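Local coordinates for glutathione reductase (Bartonella henselae, PDB 3O0H), which probably catalyses the NADPH-dependent reduction of glutathione disulfide to glutathione, using a bound FAD and a redox-active disulfide as a homodimeric flavoenzyme, at residues 57-62 and 111-116; 37-42 and 122-127; 389-394 and 418-423. All coordinates share one frame; numbering follows the deposited sequence.

Overall arrangement
Interactions 1 and 2 are neighbours in the FAD-binding part of the chain, their centres about 13 Å apart, and both use helix 102-126: its middle meets the loop after strand 52-55, and its C-terminal end packs on helix 36-47. Along the sequence 57-62/111-116 is nested inside 37-42/122-127, and the two touch where Ile60 CG2 lies 4.0 Å from Leu124 CD1. One long helix is thereby joined to two FAD-lining elements of the same Rossmann-type fold. Interaction 3 comes later, inside the dimerisation domain, its centre about 42 Å from both other centres; it joins strand 387-395 to the turn before strand 422-428 of the antiparallel sheet.

Interaction 1 of 3, residues 57-62 and 111-116; sequences EYRIGG and KEISRL. With FAD (flavin-adenine dinucleotide), chain H.
Arg59 reaches from the FAD-binding loop of a Rossmann-type fold, the one following strand 52-55, to Ile113 and Ser114 on helix 102-126. Its NH1 lies 3.7 Å from CD1 of Ile113, whose side chain crosses the arginine at about a right angle and meets the guanidinium obliquely. NH2 approaches Ser114, whose OG sits in the guanidinium plane, at its edge. A water in the same plane bridges the two, accepting from Arg59 NH2 at 3.1 Å and lying 2.6 Å from Ser114 OG. Stronger partners hold both polar ends: Glu117 forms a salt bridge with Arg59 NH2, and Ser114 OG bonds to the carbonyl of Asn110. The bend of the arginine at chi3 (72°) brings the guanidinium to the helix, while its CG lies over the centre of the Tyr58 ring, 3.9 Å above the ring plane.

Behind this anchor the loop follows the adenosine half of FAD. The carboxylate of Glu57 lies by the adenine, with CD 3.6 Å from FAD C5A, and Arg135 pairs with its OE1. Gly62, at a positive phi of 86°, brings its CA within 3.3 Å of the ribose oxygen O3B of FAD.

Interaction 2 of 3, residues 37-42 and 122-127; sequences GGVRAA and EGLQNS
This is a small, buried, wholly apolar contact between two helices of the FAD-binding domain: Leu124, in the last turn of helix 102-126, packs on Val39 and Ala42 of helix 36-47. No hydrogen bond crosses between the segments, and their joint burial comes to 146 Å².

Leu124 does most of the work. Its CD2 methyl comes to 3.6 Å from Val39 CG2 and 3.9 Å from Ala42 CB, so this one branch serves two residues a turn apart on the other helix. The second methyl, CD1, also meets the valine, at 3.8 Å from its CG2. The valine and leucine side chains cross at about a right angle, and CG2 of the valine meets CG and both methyls of the leucine. Val39 presents that methyl because CG2 stands anti to the backbone N, leaving CG1 wedged between N and the carbonyl carbon (chi1 77°). The backbones are nearest at Ala42 and Leu124, 7.0 Å from CA to CA, consistent with the small alanine side chain there.

Further out, Ile54 of strand 52-55 touches both Ala42 and Leu124, and Ile131 of strand 130-132 adds to the leucine's surroundings. Where helix 102-126 ends, Ser127 hydrogen-bonds through OG to the carbonyl of Arg43, a polar tie beside the apolar one.

Helix 36-47 also faces the cofactor: Gly37 N donates to the FAD phosphate oxygen O1P, and Gly38 fits the last glycine of a GxGxxG sequence. Strand 27-32, the glycine-rich turn, this helix and parallel strand 52-55 make the beta-alpha-beta unit of a Rossmann-type dinucleotide-binding fold.

Interaction 3 of 3, residues 389-394 and 418-423; sequences EIYRTV and ESRIVV
A buried salt bridge in the dimerisation domain joins strand 387-395 to the turn that leads into strand 422-428, with Arg420 reaching over to Glu389 and Tyr391. Both strand residues point their side chains at the turn, and both meet the same nitrogen. Arg420 NH1 lies 2.7 Å from Glu389 OE1; the ion pair is short, but as a hydrogen bond it is weak, bent to 121° at the hydrogen. Toward Tyr391 OH, NH1 donates a straighter bond of 2.9 Å with an angle of 152°, the hydroxyl lying close to the guanidinium plane. The carboxylate is turned 68° from that plane, so it is approached by one nitrogen instead of pairing flat with two.

The arginine gets there by bending at chi2 and chi3, which brings the guanidinium to the strand. A water accepts from NH2 at 3.0 Å and makes a long, weak bond to Tyr391 OH. Outside the two segments, Asp450 forms a salt bridge with NE, so two acids balance the charge of the guanidinium, Asp450 at NE and Glu389 at NH1. Lys449 makes a cation-pi contact with the tyrosine ring and also touches Arg420.

Arg420 itself sits at a positive phi. Just before it, Ser419 OG accepts from Ile421 N at 3.0 Å, an ST turn just ahead of the strand. Strand 409-416 lies between the two strands, hydrogen-bonded to Glu389 and Tyr391 through Val415 and Leu413, and the arginine thus reaches past it in the antiparallel sheet of the disulfide oxidoreductase dimerisation domain.

Interaction 1 of 3, residues 57-62 and 111-116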
loop_
_atom_site.group_PDB
_atom_site.type_symbol
_atom_site.label_atom_id
_atom_site.label_comp_id
_atom_site.label_asym_id
_atom_site.label_seq_id
_atom_site.Cartn_x
_atom_site.Cartn_y
_atom_site.Cartn_z
ATOM N N GLU B 57 -24.110 0.351 -27.308
ATOM C CA GLU B 57 -25.553 0.221 -27.139
ATOM C C GLU B 57 -26.069 0.780 -25.816
ATOM O O GLU B 57 -27.285 0.980 -25.669
ATOM C CB GLU B 57 -26.000 -1.248 -27.289
ATOM C CG GLU B 57 -25.475 -2.200 -26.192
ATOM C CD GLU B 57 -25.816 -3.666 -26.404
ATOM O OE1 GLU B 57 -26.546 -4.033 -27.338
ATOM O OE2 GLU B 57 -25.405 -4.456 -25.558
ATOM N N TYR B 58 -25.175 0.961 -24.851
ATOM C CA TYR B 58 -25.542 1.422 -23.550
ATOM C C TYR B 58 -24.809 2.708 -23.216
ATOM O O TYR B 58 -25.236 3.787 -23.640
ATOM C CB TYR B 58 -25.362 0.302 -22.482
ATOM C CG TYR B 58 -25.950 0.670 -21.135
ATOM C CD1 TYR B 58 -25.186 0.657 -19.967
ATOM C CD2 TYR B 58 -27.298 1.055 -21.038
ATOM C CE1 TYR B 58 -25.754 1.011 -18.737
ATOM C CE2 TYR B 58 -27.850 1.390 -19.837
ATOM C CZ TYR B 58 -27.069 1.376 -18.685
ATOM O OH TYR B 58 -27.659 1.751 -17.495
ATOM N N ARG B 59 -23.727 2.630 -22.451
ATOM C CA ARG B 59 -23.003 3.833 -22.064
ATOM C C ARG B 59 -21.490 3.736 -22.336
ATOM O O ARG B 59 -20.801 2.707 -22.093
ATOM C CB ARG B 59 -23.272 4.174 -20.606
ATOM C CG ARG B 59 -24.733 4.542 -20.333
ATOM C CD ARG B 59 -24.942 4.768 -18.867
ATOM N NE ARG B 59 -24.328 5.995 -18.416
ATOM C CZ ARG B 59 -24.466 6.509 -17.192
ATOM N NH1 ARG B 59 -25.183 5.885 -16.252
ATOM N NH2 ARG B 59 -23.851 7.643 -16.894
ATOM N N ILE B 60 -20.974 4.827 -22.846
ATOM C CA ILE B 60 -19.564 4.905 -23.226
ATOM C C ILE B 60 -18.662 4.675 -21.996
ATOM O O ILE B 60 -18.882 5.258 -20.924
ATOM C CB ILE B 60 -19.230 6.260 -23.860
ATOM C CG1 ILE B 60 -19.954 6.442 -25.210
ATOM C CG2 ILE B 60 -17.728 6.367 -24.082
ATOM C CD1 ILE B 60 -19.434 5.496 -26.276
ATOM N N GLY B 61 -17.680 3.782 -22.127
ATOM C CA GLY B 61 -16.838 3.460 -20.993
ATOM C C GLY B 61 -16.923 2.012 -20.577
ATOM O O GLY B 61 -15.919 1.454 -20.137
ATOM N N GLY B 62 -18.106 1.411 -20.733
ATOM C CA GLY B 62 -18.291 -0.022 -20.547
ATOM C C GLY B 62 -18.561 -0.460 -19.117
ATOM O O GLY B 62 -18.851 0.354 -18.238
ATOM N N LYS B 111 -22.700 11.010 -10.307
ATOM C CA LYS B 111 -21.934 12.209 -10.764
ATOM C C LYS B 111 -20.571 11.715 -11.288
ATOM O O LYS B 111 -20.094 12.138 -12.350
ATOM C CB LYS B 111 -21.726 13.199 -9.623
ATOM C CG LYS B 111 -20.952 14.483 -9.992
ATOM C CD LYS B 111 -20.947 15.496 -8.832
ATOM C CE LYS B 111 -20.304 16.833 -9.232
ATOM N NZ LYS B 111 -19.974 17.623 -8.005
ATOM N N GLU B 112 -19.957 10.812 -10.534
ATOM C CA GLU B 112 -18.603 10.371 -10.852
ATOM C C GLU B 112 -18.545 9.513 -12.096
ATOM O O GLU B 112 -17.627 9.688 -12.925
ATOM C CB GLU B 112 -17.965 9.637 -9.669
ATOM C CG GLU B 112 -16.557 9.070 -9.935
ATOM C CD GLU B 112 -15.539 10.116 -10.369
ATOM O OE1 GLU B 112 -15.835 11.350 -10.361
ATOM O OE2 GLU B 112 -14.419 9.708 -10.732
ATOM N N ILE B 113 -19.488 8.599 -12.263
ATOM C CA ILE B 113 -19.464 7.756 -13.452
ATOM C C ILE B 113 -19.849 8.577 -14.711
ATOM O O ILE B 113 -19.298 8.322 -15.792
ATOM C CB ILE B 113 -20.314 6.426 -13.362
ATOM C CG1 ILE B 113 -21.825 6.695 -13.411
ATOM C CG2 ILE B 113 -19.897 5.561 -12.134
ATOM C CD1 ILE B 113 -22.751 5.431 -13.462
ATOM N N SER B 114 -20.749 9.552 -14.567
ATOM C CA SER B 114 -21.012 10.495 -15.674
ATOM C C SER B 114 -19.794 11.340 -16.097
ATOM O O SER B 114 -19.586 11.582 -17.283
ATOM C CB SER B 114 -22.245 11.368 -15.386
ATOM O OG SER B 114 -23.375 10.483 -15.278
ATOM N N ARG B 115 -18.970 11.752 -15.138
ATOM C CA ARG B 115 -17.734 12.478 -15.413
ATOM C C ARG B 115 -16.776 11.597 -16.234
ATOM O O ARG B 115 -16.284 12.006 -17.298
ATOM C CB ARG B 115 -17.057 12.888 -14.111
ATOM C CG ARG B 115 -15.881 13.861 -14.264
ATOM C CD ARG B 115 -15.162 14.108 -12.934
ATOM N NE ARG B 115 -14.496 12.916 -12.408
ATOM C CZ ARG B 115 -13.259 12.547 -12.714
ATOM N NH1 ARG B 115 -12.514 13.274 -13.557
ATOM N NH2 ARG B 115 -12.753 11.473 -12.151
ATOM N N LEU B 116 -16.557 10.381 -15.752
ATOM C CA LEU B 116 -15.693 9.420 -16.440
ATOM C C LEU B 116 -16.198 9.088 -17.853
ATOM O O LEU B 116 -15.440 9.136 -18.826
ATOM C CB LEU B 116 -15.618 8.136 -15.619
ATOM C CG LEU B 116 -14.872 8.298 -14.292
ATOM C CD1 LEU B 116 -14.843 6.924 -13.593
ATOM C CD2 LEU B 116 -13.430 8.851 -14.465
HETATM P PA FAD H . -16.905 -4.196 -21.383
HETATM O O1A FAD H . -17.947 -4.990 -20.655
HETATM O O2A FAD H . -16.197 -3.177 -20.532
HETATM O O5B FAD H . -17.487 -3.463 -22.678
HETATM C C5B FAD H . -18.355 -4.071 -23.610
HETATM C C4B FAD H . -19.236 -2.954 -24.132
HETATM O O4B FAD H . -19.911 -3.345 -25.318
HETATM C C3B FAD H . -20.314 -2.505 -23.151
HETATM O O3B FAD H . -20.260 -1.086 -22.975
HETATM C C2B FAD H . -21.618 -2.914 -23.809
HETATM O O2B FAD H . -22.639 -1.985 -23.534
HETATM C C1B FAD H . -21.298 -2.889 -25.265
HETATM N N9A FAD H . -21.919 -3.837 -26.205
HETATM C C8A FAD H . -22.018 -5.192 -26.087
HETATM N N7A FAD H . -22.519 -5.679 -27.232
HETATM C C5A FAD H . -22.728 -4.623 -28.074
HETATM C C6A FAD H . -23.140 -4.531 -29.377
HETATM N N6A FAD H . -23.515 -5.600 -30.097
HETATM N N1A FAD H . -23.211 -3.294 -29.969
HETATM C C2A FAD H . -22.826 -2.180 -29.261
HETATM N N3A FAD H . -22.385 -2.268 -27.983
HETATM C C4A FAD H . -22.304 -3.490 -27.439
HETATM N N1 FAD H . -12.356 -6.041 -13.387
HETATM C C2 FAD H . -11.196 -5.641 -12.755
HETATM O O2 FAD H . -10.074 -5.667 -13.323
HETATM N N3 FAD H . -11.259 -5.200 -11.493
HETATM C C4 FAD H . -12.451 -5.091 -10.796
HETATM O O4 FAD H . -12.399 -4.630 -9.648
HETATM C C4X FAD H . -13.629 -5.493 -11.426
HETATM N N5 FAD H . -14.843 -5.396 -10.802
HETATM C C5X FAD H . -15.989 -5.773 -11.503
HETATM C C6 FAD H . -17.204 -5.684 -10.847
HETATM C C7 FAD H . -18.381 -6.032 -11.495
HETATM C C7M FAD H . -19.690 -5.901 -10.737
HETATM C C8 FAD H . -18.339 -6.465 -12.806
HETATM C C8M FAD H . -19.604 -6.889 -13.523
HETATM C C9 FAD H . -17.120 -6.584 -13.462
HETATM C C9A FAD H . -15.934 -6.240 -12.803
HETATM N N10 FAD H . -14.697 -6.330 -13.416
HETATM C C10 FAD H . -13.564 -5.941 -12.745
HETATM C "C1'" FAD H . -14.537 -6.829 -14.798
HETATM C "C2'" FAD H . -14.429 -5.741 -15.836
HETATM O "O2'" FAD H . -15.617 -4.973 -15.811
HETATM C "C3'" FAD H . -14.264 -6.396 -17.182
HETATM O "O3'" FAD H . -13.256 -7.392 -17.200
HETATM C "C4'" FAD H . -14.060 -5.349 -18.255
HETATM O "O4'" FAD H . -15.156 -4.432 -18.207
HETATM C "C5'" FAD H . -14.014 -5.988 -19.637
HETATM O "O5'" FAD H . -13.753 -4.989 -20.648
HETATM P P FAD H . -14.346 -5.293 -22.108
HETATM O O1P FAD H . -13.844 -4.251 -23.083
HETATM O O2P FAD H . -14.013 -6.715 -22.504
HETATM O O3P FAD H . -15.928 -5.299 -22.017
HETATM O O HOH W 1 -24.558 8.502 -13.993
#

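Interaction 2 of 3, residues 37-42 and 122-127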
loop_
_atom_site.group_PDB
_atom_site.type_symbol
_atom_site.label_atom_id
_atom_site.label_comp_id
_atom_site.label_asym_id
_atom_site.label_seq_id
_atom_site.Cartn_x
_atom_site.Cartn_y
_atom_site.Cartn_z
ATOM N N GLY B 37 -11.635 -2.429 -23.359
ATOM C CA GLY B 37 -10.838 -2.821 -24.501
ATOM C C GLY B 37 -11.178 -2.021 -25.753
ATOM O O GLY B 37 -10.284 -1.487 -26.403
ATOM N N GLY B 38 -12.473 -1.938 -26.074
ATOM C CA GLY B 38 -12.931 -1.236 -27.278
ATOM C C GLY B 38 -12.540 0.228 -27.313
ATOM O O GLY B 38 -12.108 0.751 -28.339
ATOM N N VAL B 39 -12.715 0.904 -26.185
ATOM C CA VAL B 39 -12.473 2.348 -26.151
ATOM C C VAL B 39 -10.987 2.630 -26.284
ATOM O O VAL B 39 -10.590 3.624 -26.960
ATOM C CB VAL B 39 -13.128 2.998 -24.907
ATOM C CG1 VAL B 39 -12.308 2.734 -23.653
ATOM C CG2 VAL B 39 -13.333 4.488 -25.146
ATOM N N ARG B 40 -10.140 1.750 -25.730
ATOM C CA ARG B 40 -8.697 1.915 -25.865
ATOM C C ARG B 40 -8.281 1.731 -27.309
ATOM O O ARG B 40 -7.559 2.564 -27.838
ATOM C CB ARG B 40 -7.879 0.958 -24.992
ATOM C CG ARG B 40 -6.330 1.141 -25.162
ATOM C CD ARG B 40 -5.809 2.512 -24.677
ATOM N NE ARG B 40 -6.065 2.765 -23.249
ATOM C CZ ARG B 40 -5.188 2.501 -22.263
ATOM N NH1 ARG B 40 -4.005 1.922 -22.492
ATOM N NH2 ARG B 40 -5.525 2.751 -21.032
ATOM N N ALA B 41 -8.764 0.645 -27.935
ATOM C CA ALA B 41 -8.413 0.315 -29.307
ATOM C C ALA B 41 -8.831 1.400 -30.289
ATOM O O ALA B 41 -8.056 1.802 -31.177
ATOM C CB ALA B 41 -9.069 -1.034 -29.724
ATOM N N ALA B 42 -10.068 1.830 -30.171
ATOM C CA ALA B 42 -10.615 2.833 -31.072
ATOM C C ALA B 42 -9.888 4.175 -30.978
ATOM O O ALA B 42 -9.590 4.767 -32.017
ATOM C CB ALA B 42 -12.095 3.032 -30.823
ATOM N N GLU B 122 -15.035 12.080 -24.868
ATOM C CA GLU B 122 -14.114 13.121 -25.363
ATOM C C GLU B 122 -12.841 12.531 -25.975
ATOM O O GLU B 122 -12.336 13.004 -26.989
ATOM C CB GLU B 122 -13.655 14.025 -24.227
ATOM C CG GLU B 122 -14.550 15.141 -23.882
ATOM C CD GLU B 122 -13.774 16.404 -23.467
ATOM O OE1 GLU B 122 -12.575 16.365 -23.079
ATOM O OE2 GLU B 122 -14.376 17.457 -23.548
ATOM N N GLY B 123 -12.301 11.518 -25.320
ATOM C CA GLY B 123 -11.081 10.865 -25.820
ATOM C C GLY B 123 -11.305 10.251 -27.182
ATOM O O GLY B 123 -10.469 10.369 -28.069
ATOM N N LEU B 124 -12.452 9.623 -27.357
ATOM C CA LEU B 124 -12.829 9.037 -28.656
ATOM C C LEU B 124 -12.956 10.128 -29.688
ATOM O O LEU B 124 -12.438 10.033 -30.796
ATOM C CB LEU B 124 -14.149 8.300 -28.555
ATOM C CG LEU B 124 -14.166 7.017 -27.753
ATOM C CD1 LEU B 124 -15.581 6.509 -27.448
ATOM C CD2 LEU B 124 -13.350 5.947 -28.487
ATOM N N GLN B 125 -13.608 11.214 -29.310
ATOM C CA GLN B 125 -13.881 12.296 -30.254
ATOM C C GLN B 125 -12.660 13.109 -30.590
ATOM O O GLN B 125 -12.564 13.569 -31.718
ATOM C CB GLN B 125 -15.025 13.174 -29.731
ATOM C CG GLN B 125 -16.309 12.312 -29.631
ATOM C CD GLN B 125 -17.495 13.036 -29.024
ATOM O OE1 GLN B 125 -17.344 13.978 -28.226
ATOM N NE2 GLN B 125 -18.698 12.614 -29.443
ATOM N N ASN B 126 -11.729 13.264 -29.633
ATOM C CA ASN B 126 -10.430 13.911 -29.897
ATOM C C ASN B 126 -9.648 13.149 -30.964
ATOM O O ASN B 126 -8.839 13.744 -31.681
ATOM C CB ASN B 126 -9.481 13.963 -28.670
ATOM C CG ASN B 126 -9.965 14.834 -27.541
ATOM O OD1 ASN B 126 -10.748 15.775 -27.711
ATOM N ND2 ASN B 126 -9.452 14.525 -26.335
ATOM N N SER B 127 -9.840 11.826 -31.011
ATOM C CA SER B 127 -9.222 10.977 -32.020
ATOM C C SER B 127 -10.076 10.784 -33.262
ATOM O O SER B 127 -9.816 9.847 -34.020
ATOM C CB SER B 127 -8.990 9.572 -31.451
ATOM O OG SER B 127 -7.957 9.621 -30.516
#

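Interaction 3 of 3, residues 389-394 and 418-423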
loop_
_atom_site.group_PDB
_atom_site.type_symbol
_atom_site.label_atom_id
_atom_site.label_comp_id
_atom_site.label_asym_id
_atom_site.label_seq_id
_atom_site.Cartn_x
_atom_site.Cartn_y
_atom_site.Cartn_z
ATOM N N GLU B 389 8.814 -24.052 -0.265
ATOM C CA GLU B 389 9.030 -23.426 1.018
ATOM C C GLU B 389 7.896 -22.398 1.182
ATOM O O GLU B 389 7.586 -21.648 0.261
ATOM C CB GLU B 389 10.383 -22.724 1.029
ATOM C CG GLU B 389 11.612 -23.662 0.995
ATOM C CD GLU B 389 12.918 -22.901 0.811
ATOM O OE1 GLU B 389 12.887 -21.685 0.522
ATOM O OE2 GLU B 389 13.959 -23.511 0.918
ATOM N N ILE B 390 7.275 -22.403 2.357
ATOM C CA ILE B 390 6.163 -21.500 2.672
ATOM C C ILE B 390 6.587 -20.528 3.779
ATOM O O ILE B 390 7.022 -20.947 4.867
ATOM C CB ILE B 390 4.952 -22.280 3.155
ATOM C CG1 ILE B 390 4.469 -23.276 2.095
ATOM C CG2 ILE B 390 3.834 -21.301 3.569
ATOM C CD1 ILE B 390 3.961 -22.612 0.833
ATOM N N TYR B 391 6.429 -19.241 3.515
ATOM C CA TYR B 391 6.724 -18.213 4.477
ATOM C C TYR B 391 5.401 -17.514 4.739
ATOM O O TYR B 391 4.868 -16.845 3.852
ATOM C CB TYR B 391 7.770 -17.221 3.960
ATOM C CG TYR B 391 9.105 -17.901 3.643
ATOM C CD1 TYR B 391 10.188 -17.806 4.511
ATOM C CD2 TYR B 391 9.280 -18.600 2.441
ATOM C CE1 TYR B 391 11.424 -18.425 4.213
ATOM C CE2 TYR B 391 10.517 -19.231 2.125
ATOM C CZ TYR B 391 11.574 -19.136 3.012
ATOM O OH TYR B 391 12.764 -19.733 2.713
ATOM N N ARG B 392 4.873 -17.749 5.936
ATOM C CA ARG B 392 3.510 -17.377 6.318
ATOM C C ARG B 392 3.507 -16.577 7.602
ATOM O O ARG B 392 4.141 -16.965 8.599
ATOM C CB ARG B 392 2.709 -18.653 6.524
ATOM C CG ARG B 392 1.208 -18.477 6.741
ATOM C CD ARG B 392 0.532 -19.840 6.914
ATOM N NE ARG B 392 -0.927 -19.748 7.016
ATOM C CZ ARG B 392 -1.592 -19.390 8.118
ATOM N NH1 ARG B 392 -0.944 -19.076 9.233
ATOM N NH2 ARG B 392 -2.923 -19.350 8.114
ATOM N N THR B 393 2.764 -15.470 7.603
ATOM C CA THR B 393 2.607 -14.693 8.826
ATOM C C THR B 393 1.222 -14.106 8.924
ATOM O O THR B 393 0.705 -13.606 7.945
ATOM C CB THR B 393 3.682 -13.558 8.976
ATOM O OG1 THR B 393 3.533 -12.959 10.273
ATOM C CG2 THR B 393 3.560 -12.487 7.889
ATOM N N VAL B 394 0.640 -14.173 10.124
ATOM C CA VAL B 394 -0.622 -13.510 10.425
ATOM C C VAL B 394 -0.271 -12.635 11.629
ATOM O O VAL B 394 0.242 -13.135 12.616
ATOM C CB VAL B 394 -1.746 -14.487 10.835
ATOM C CG1 VAL B 394 -3.011 -13.683 11.294
ATOM C CG2 VAL B 394 -2.094 -15.461 9.722
ATOM N N GLU B 418 14.095 -25.213 -5.068
ATOM C CA GLU B 418 15.260 -25.511 -5.890
ATOM C C GLU B 418 15.782 -24.264 -6.560
ATOM O O GLU B 418 16.962 -24.060 -6.559
ATOM C CB GLU B 418 14.955 -26.549 -6.959
ATOM C CG GLU B 418 14.686 -27.925 -6.381
ATOM C CD GLU B 418 14.146 -28.903 -7.431
ATOM O OE1 GLU B 418 13.147 -28.569 -8.140
ATOM O OE2 GLU B 418 14.702 -30.020 -7.500
ATOM N N SER B 419 14.913 -23.454 -7.157
ATOM C CA SER B 419 15.360 -22.213 -7.834
ATOM C C SER B 419 15.437 -21.010 -6.864
ATOM O O SER B 419 16.071 -20.006 -7.179
ATOM C CB SER B 419 14.407 -21.838 -8.959
ATOM O OG SER B 419 13.175 -21.426 -8.367
ATOM N N ARG B 420 14.805 -21.129 -5.703
ATOM C CA ARG B 420 14.601 -20.009 -4.753
ATOM C C ARG B 420 13.646 -18.910 -5.294
ATOM O O ARG B 420 13.396 -17.919 -4.611
ATOM C CB ARG B 420 15.941 -19.421 -4.253
ATOM C CG ARG B 420 16.728 -20.372 -3.267
ATOM C CD ARG B 420 16.084 -20.416 -1.859
ATOM N NE ARG B 420 16.311 -19.213 -1.017
ATOM C CZ ARG B 420 15.679 -18.950 0.139
ATOM N NH1 ARG B 420 14.755 -19.788 0.612
ATOM N NH2 ARG B 420 15.979 -17.851 0.851
ATOM N N ILE B 421 13.055 -19.105 -6.474
ATOM C CA ILE B 421 12.124 -18.106 -7.024
ATOM C C ILE B 421 10.809 -18.060 -6.195
ATOM O O ILE B 421 10.234 -19.108 -5.844
ATOM C CB ILE B 421 11.829 -18.355 -8.513
ATOM C CG1 ILE B 421 13.111 -18.203 -9.362
ATOM C CG2 ILE B 421 10.809 -17.357 -9.001
ATOM C CD1 ILE B 421 12.990 -18.672 -10.829
ATOM N N VAL B 422 10.342 -16.852 -5.893
ATOM C CA VAL B 422 9.016 -16.673 -5.266
ATOM C C VAL B 422 8.016 -16.853 -6.400
ATOM O O VAL B 422 7.994 -16.069 -7.366
ATOM C CB VAL B 422 8.824 -15.319 -4.650
ATOM C CG1 VAL B 422 7.451 -15.264 -3.947
ATOM C CG2 VAL B 422 9.970 -15.000 -3.706
ATOM N N VAL B 423 7.238 -17.928 -6.295
ATOM C CA VAL B 423 6.276 -18.320 -7.311
ATOM C C VAL B 423 4.833 -17.994 -6.990
ATOM O O VAL B 423 3.960 -18.150 -7.852
ATOM C CB VAL B 423 6.364 -19.822 -7.608
ATOM C CG1 VAL B 423 7.797 -20.169 -8.137
ATOM C CG2 VAL B 423 5.986 -20.669 -6.388
HETATM O O HOH W 2 14.557 -16.886 3.250
#